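Putative lipoprotein (Parabacteroides distasonis ATCC 8503, PDB 3JX8) is of unknown function but is a putative lipoprotein with an adhesin-like beta-solenoid fold, possibly involved in cell adhesion or lipid binding. Local coordinates at residues 131-145 and 152-166. Numbering follows the deposited sequence.
Sequences ELRGPVKGYKLECNM and IAKDIQLDNLSCSLA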
loop_
_atom_site.group_PDB
_atom_site.type_symbol
_atom_site.label_atom_id
_atom_site.label_comp_id
_atom_site.label_asym_id
_atom_site.label_seq_id
_atom_site.Cartn_x
_atom_site.Cartn_y
_atom_site.Cartn_z
ATOM N N GLU A 131 2.017 19.122 -7.883
ATOM C CA GLU A 131 3.235 19.571 -8.535
ATOM C C GLU A 131 3.921 20.673 -7.772
ATOM O O GLU A 131 3.358 21.767 -7.589
ATOM C CB GLU A 131 2.940 20.081 -9.934
ATOM C CG GLU A 131 2.117 19.134 -10.744
ATOM C CD GLU A 131 2.048 19.526 -12.216
ATOM O OE1 GLU A 131 2.669 20.552 -12.624
ATOM O OE2 GLU A 131 1.371 18.778 -12.962
ATOM N N LEU A 132 5.130 20.387 -7.309
ATOM C CA LEU A 132 5.999 21.382 -6.713
ATOM C C LEU A 132 6.891 21.858 -7.841
ATOM O O LEU A 132 7.927 21.265 -8.133
ATOM C CB LEU A 132 6.793 20.790 -5.542
ATOM C CG LEU A 132 5.936 20.080 -4.491
ATOM C CD1 LEU A 132 6.780 19.616 -3.285
ATOM C CD2 LEU A 132 4.807 20.949 -4.052
ATOM N N ARG A 133 6.447 22.896 -8.534
ATOM C CA ARG A 133 7.163 23.384 -9.712
ATOM C C ARG A 133 8.316 24.272 -9.358
ATOM O O ARG A 133 9.291 24.320 -10.080
ATOM C CB ARG A 133 6.227 24.138 -10.649
ATOM C CG ARG A 133 5.117 23.269 -11.167
ATOM C CD ARG A 133 4.224 24.035 -12.109
ATOM N NE ARG A 133 3.257 23.149 -12.762
ATOM C CZ ARG A 133 2.210 23.563 -13.490
ATOM N NH1 ARG A 133 1.961 24.859 -13.647
ATOM N NH2 ARG A 133 1.389 22.680 -14.058
ATOM N N GLY A 134 8.201 24.996 -8.266
ATOM C CA GLY A 134 9.253 25.925 -7.880
ATOM C C GLY A 134 10.362 25.204 -7.155
ATOM O O GLY A 134 10.189 24.055 -6.738
ATOM N N PRO A 135 11.497 25.874 -6.976
ATOM C CA PRO A 135 12.567 25.302 -6.169
ATOM C C PRO A 135 12.144 25.113 -4.730
ATOM O O PRO A 135 11.635 26.044 -4.115
ATOM C CB PRO A 135 13.693 26.338 -6.260
ATOM C CG PRO A 135 13.343 27.210 -7.403
ATOM C CD PRO A 135 11.870 27.170 -7.555
ATOM N N VAL A 136 12.305 23.896 -4.223
ATOM C CA VAL A 136 12.029 23.603 -2.820
ATOM C C VAL A 136 13.372 23.350 -2.196
ATOM O O VAL A 136 14.165 22.576 -2.728
ATOM C CB VAL A 136 11.129 22.376 -2.660
ATOM C CG1 VAL A 136 10.951 21.989 -1.184
ATOM C CG2 VAL A 136 9.802 22.639 -3.353
ATOM N N LYS A 137 13.618 23.998 -1.073
ATOM C CA LYS A 137 14.889 23.887 -0.388
ATOM C C LYS A 137 14.660 23.831 1.102
ATOM O O LYS A 137 13.839 24.567 1.628
ATOM C CB LYS A 137 15.738 25.090 -0.760
ATOM C CG LYS A 137 17.050 25.208 -0.054
ATOM C CD LYS A 137 17.910 26.348 -0.671
ATOM C CE LYS A 137 19.336 26.381 -0.093
ATOM N NZ LYS A 137 20.033 27.698 -0.373
ATOM N N GLY A 138 15.372 22.946 1.790
ATOM C CA GLY A 138 15.228 22.829 3.233
ATOM C C GLY A 138 15.537 21.465 3.822
ATOM O O GLY A 138 16.299 20.666 3.249
ATOM N N TYR A 139 14.932 21.193 4.978
ATOM C CA TYR A 139 15.293 20.026 5.754
ATOM C C TYR A 139 14.640 18.735 5.270
ATOM O O TYR A 139 15.338 17.795 4.911
ATOM C CB TYR A 139 15.011 20.274 7.224
ATOM C CG TYR A 139 15.234 19.071 8.106
ATOM C CD1 TYR A 139 16.516 18.620 8.398
ATOM C CD2 TYR A 139 14.151 18.388 8.667
ATOM C CE1 TYR A 139 16.721 17.517 9.230
ATOM C CE2 TYR A 139 14.339 17.299 9.492
ATOM C CZ TYR A 139 15.631 16.866 9.774
ATOM O OH TYR A 139 15.802 15.766 10.593
ATOM N N LYS A 140 13.317 18.691 5.254
ATOM C CA LYS A 140 12.617 17.459 4.930
ATOM C C LYS A 140 11.359 17.644 4.087
ATOM O O LYS A 140 10.497 18.482 4.401
ATOM C CB LYS A 140 12.294 16.699 6.210
ATOM C CG LYS A 140 11.544 15.413 5.944
ATOM C CD LYS A 140 11.619 14.412 7.071
ATOM C CE LYS A 140 10.928 13.066 6.625
ATOM N NZ LYS A 140 11.387 11.874 7.442
ATOM N N LEU A 141 11.282 16.891 2.989
ATOM C CA LEU A 141 10.060 16.735 2.210
ATOM C C LEU A 141 9.599 15.265 2.250
ATOM O O LEU A 141 10.382 14.326 1.995
ATOM C CB LEU A 141 10.262 17.155 0.766
ATOM C CG LEU A 141 9.037 17.024 -0.178
ATOM C CD1 LEU A 141 7.857 17.925 0.267
ATOM C CD2 LEU A 141 9.463 17.316 -1.630
ATOM N N GLU A 142 8.317 15.072 2.535
ATOM C CA GLU A 142 7.704 13.745 2.490
ATOM C C GLU A 142 6.551 13.778 1.492
ATOM O O GLU A 142 5.690 14.668 1.558
ATOM C CB GLU A 142 7.235 13.382 3.875
ATOM C CG GLU A 142 6.876 11.963 4.043
ATOM C CD GLU A 142 6.561 11.595 5.481
ATOM O OE1 GLU A 142 7.387 11.887 6.368
ATOM O OE2 GLU A 142 5.500 10.981 5.715
ATOM N N CYS A 143 6.582 12.871 0.524
ATOM C CA CYS A 143 5.536 12.710 -0.514
ATOM C C CYS A 143 4.891 11.332 -0.422
ATOM O O CYS A 143 5.496 10.306 -0.801
ATOM C CB CYS A 143 6.156 12.799 -1.893
ATOM S SG CYS A 143 6.840 14.389 -2.293
ATOM N N ASN A 144 3.669 11.300 0.072
ATOM C CA ASN A 144 2.959 10.075 0.240
ATOM C C ASN A 144 1.764 10.073 -0.649
ATOM O O ASN A 144 1.003 11.068 -0.706
ATOM C CB ASN A 144 2.528 9.956 1.669
ATOM C CG ASN A 144 3.692 10.052 2.611
ATOM O OD1 ASN A 144 4.752 9.469 2.352
ATOM N ND2 ASN A 144 3.529 10.808 3.688
HETATM N N MSE A 145 1.578 8.972 -1.355
HETATM C CA MSE A 145 0.351 8.811 -2.107
HETATM C C MSE A 145 -0.242 7.396 -2.163
HETATM O O MSE A 145 0.488 6.360 -2.075
HETATM C CB MSE A 145 0.516 9.384 -3.482
HETATM C CG MSE A 145 1.407 8.645 -4.393
HETATM SE SE MSE A 145 0.730 9.084 -6.198
HETATM C CE MSE A 145 -0.959 8.099 -6.163
ATOM N N ILE A 152 4.830 15.222 -8.479
ATOM C CA ILE A 152 6.093 15.577 -9.113
ATOM C C ILE A 152 6.698 16.776 -8.400
ATOM O O ILE A 152 6.018 17.787 -8.190
ATOM C CB ILE A 152 5.980 15.857 -10.650
ATOM C CG1 ILE A 152 7.346 16.311 -11.178
ATOM C CG2 ILE A 152 4.955 16.909 -10.958
ATOM C CD1 ILE A 152 7.602 16.087 -12.690
ATOM N N ALA A 153 7.960 16.664 -8.004
ATOM C CA ALA A 153 8.703 17.785 -7.429
ATOM C C ALA A 153 9.827 18.054 -8.398
ATOM O O ALA A 153 10.753 17.250 -8.522
ATOM C CB ALA A 153 9.228 17.454 -6.041
ATOM N N LYS A 154 9.753 19.178 -9.089
ATOM C CA LYS A 154 10.658 19.486 -10.190
ATOM C C LYS A 154 12.023 20.021 -9.823
ATOM O O LYS A 154 12.918 19.998 -10.652
ATOM C CB LYS A 154 9.992 20.465 -11.144
ATOM C CG LYS A 154 8.776 19.861 -11.812
ATOM C CD LYS A 154 8.244 20.724 -12.942
ATOM C CE LYS A 154 7.219 19.940 -13.780
ATOM N NZ LYS A 154 6.333 20.838 -14.592
ATOM N N ASP A 155 12.228 20.455 -8.594
ATOM C CA ASP A 155 13.476 21.136 -8.269
ATOM C C ASP A 155 13.646 21.192 -6.772
ATOM O O ASP A 155 13.228 22.165 -6.116
ATOM C CB ASP A 155 13.400 22.555 -8.859
ATOM C CG ASP A 155 14.665 23.392 -8.654
ATOM O OD1 ASP A 155 15.656 22.962 -8.034
ATOM O OD2 ASP A 155 14.624 24.541 -9.134
ATOM N N ILE A 156 14.260 20.151 -6.218
ATOM C CA ILE A 156 14.411 20.035 -4.775
ATOM C C ILE A 156 15.869 20.069 -4.391
ATOM O O ILE A 156 16.737 19.625 -5.141
ATOM C CB ILE A 156 13.706 18.758 -4.198
ATOM C CG1 ILE A 156 14.493 17.473 -4.543
ATOM C CG2 ILE A 156 12.205 18.721 -4.641
ATOM C CD1 ILE A 156 13.714 16.158 -4.331
ATOM N N GLN A 157 16.100 20.601 -3.198
ATOM C CA GLN A 157 17.395 20.650 -2.547
ATOM C C GLN A 157 17.115 20.440 -1.064
ATOM O O GLN A 157 16.703 21.369 -0.357
ATOM C CB GLN A 157 18.074 21.994 -2.795
ATOM C CG GLN A 157 19.534 21.969 -2.451
ATOM C CD GLN A 157 20.209 23.336 -2.497
ATOM O OE1 GLN A 157 19.635 24.328 -2.934
ATOM N NE2 GLN A 157 21.442 23.380 -2.027
ATOM N N LEU A 158 17.311 19.200 -0.610
ATOM C CA LEU A 158 16.865 18.770 0.698
ATOM C C LEU A 158 17.934 17.983 1.452
ATOM O O LEU A 158 18.758 17.287 0.858
ATOM C CB LEU A 158 15.624 17.870 0.534
ATOM C CG LEU A 158 14.356 18.486 -0.066
ATOM C CD1 LEU A 158 13.394 17.390 -0.507
ATOM C CD2 LEU A 158 13.720 19.451 0.927
ATOM N N ASP A 159 17.876 18.050 2.780
ATOM C CA ASP A 159 18.633 17.124 3.610
ATOM C C ASP A 159 18.005 15.732 3.557
ATOM O O ASP A 159 18.717 14.731 3.516
ATOM C CB ASP A 159 18.677 17.605 5.063
ATOM C CG ASP A 159 19.359 18.942 5.205
ATOM O OD1 ASP A 159 20.327 19.193 4.458
ATOM O OD2 ASP A 159 18.934 19.760 6.047
ATOM N N ASN A 160 16.677 15.688 3.584
ATOM C CA ASN A 160 15.921 14.444 3.674
ATOM C C ASN A 160 14.723 14.411 2.767
ATOM O O ASN A 160 13.947 15.358 2.746
ATOM C CB ASN A 160 15.453 14.274 5.100
ATOM C CG ASN A 160 16.601 14.262 6.048
ATOM O OD1 ASN A 160 17.314 13.257 6.162
ATOM N ND2 ASN A 160 16.840 15.387 6.686
ATOM N N LEU A 161 14.561 13.312 2.036
ATOM C CA LEU A 161 13.395 13.105 1.178
ATOM C C LEU A 161 12.823 11.743 1.461
ATOM O O LEU A 161 13.552 10.742 1.494
ATOM C CB LEU A 161 13.778 13.169 -0.296
ATOM C CG LEU A 161 12.652 12.801 -1.293
ATOM C CD1 LEU A 161 11.500 13.821 -1.265
ATOM C CD2 LEU A 161 13.207 12.640 -2.721
ATOM N N SER A 162 11.511 11.671 1.626
ATOM C CA SER A 162 10.867 10.387 1.773
ATOM C C SER A 162 9.652 10.288 0.868
ATOM O O SER A 162 8.770 11.147 0.926
ATOM C CB SER A 162 10.452 10.220 3.223
ATOM O OG SER A 162 9.626 9.100 3.336
ATOM N N CYS A 163 9.593 9.246 0.040
ATOM C CA CYS A 163 8.415 8.989 -0.806
ATOM C C CYS A 163 7.870 7.595 -0.623
ATOM O O CYS A 163 8.624 6.610 -0.784
ATOM C CB CYS A 163 8.766 9.143 -2.285
ATOM S SG CYS A 163 9.499 10.704 -2.698
ATOM N N SER A 164 6.565 7.514 -0.356
ATOM C CA SER A 164 5.841 6.260 -0.253
ATOM C C SER A 164 4.635 6.296 -1.176
ATOM O O SER A 164 3.798 7.211 -1.110
ATOM C CB SER A 164 5.372 6.041 1.155
ATOM O OG SER A 164 6.467 6.137 2.026
ATOM N N LEU A 165 4.542 5.272 -2.006
ATOM C CA LEU A 165 3.523 5.137 -3.026
ATOM C C LEU A 165 2.781 3.830 -2.786
ATOM O O LEU A 165 3.404 2.759 -2.745
ATOM C CB LEU A 165 4.219 5.104 -4.392
ATOM C CG LEU A 165 3.438 4.730 -5.646
ATOM C CD1 LEU A 165 2.120 5.453 -5.733
ATOM C CD2 LEU A 165 4.341 5.045 -6.856
ATOM N N ALA A 166 1.471 3.903 -2.550
ATOM C CA ALA A 166 0.614 2.707 -2.521
ATOM C C ALA A 166 -0.179 2.738 -3.808
ATOM O O ALA A 166 -0.630 3.805 -4.256
ATOM C CB ALA A 166 -0.325 2.677 -1.286
HETATM O O HOH W 1 3.778 20.562 -14.805
HETATM O O HOH W 2 10.362 21.257 -6.760
HETATM O O HOH W 3 12.507 25.373 -10.709
HETATM O O HOH W 4 15.472 23.386 -5.053
HETATM O O HOH W 5 9.892 9.643 6.765
HETATM O O HOH W 6 7.088 8.428 3.135
#
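Leu141 meets Leu158 and Leu161 inside two stacked coils of a right-handed parallel beta-helix, the architecture expected of the pectate lyase-like clan. Its CB lies 3.4 Å from CD1 of Leu158, tighter than ordinary carbon contact, while its CD2 lies 4.1 Å from CD1 of Leu161. Leu158 comes from strand 156-158, just before the corner at Asp159, and Leu161 from strand 160-166 after it, so Leu141 packs against two walls at once. The same interior holds Val136, Ile156, Cys143 and Cys163. Farther along, the selenomethionine Met145 starts with CG between its backbone N and carbonyl carbon (chi1 70°), and that CG rests 3.5 Å from CD1 of Leu165; the chain then bends at chi3, keeping SE near the same methyl.

Strands 140-145 and 160-166 run 3° from parallel, and like residues stack in register: Leu141 on Leu161, Cys143 on Cys163. Backbone bonds alternate along them, from Leu141 N to Asn160 O through Ala166 N to Met145 O.

Just past the corner at Asp159, Asn160 turns its amide to the Tyr139 ring. Its ND2 sits over one face of the ring, 3.3 Å from CE1, with amide and ring planes 68° apart, and gives a weak hydrogen bond to Tyr139 O, which also accepts one from the backbone N of Asn160. On the outer face a water joins Asn144 OD1 to the hydroxyls of Ser162 and Ser164. At the 131-133 end Arg133 grips Glu131 OE1 with NE and NH2.

The ladder continues through neighbouring coils: strand 120-125 stacks beside 140-146, with Asn123 bonded to Asn144 ND2, and strand 180-185 lies beyond 160-166, where Asn183 ND2 donates a hydrogen bond to Cys163 O and Phe182 packs on Leu161 and Cys163.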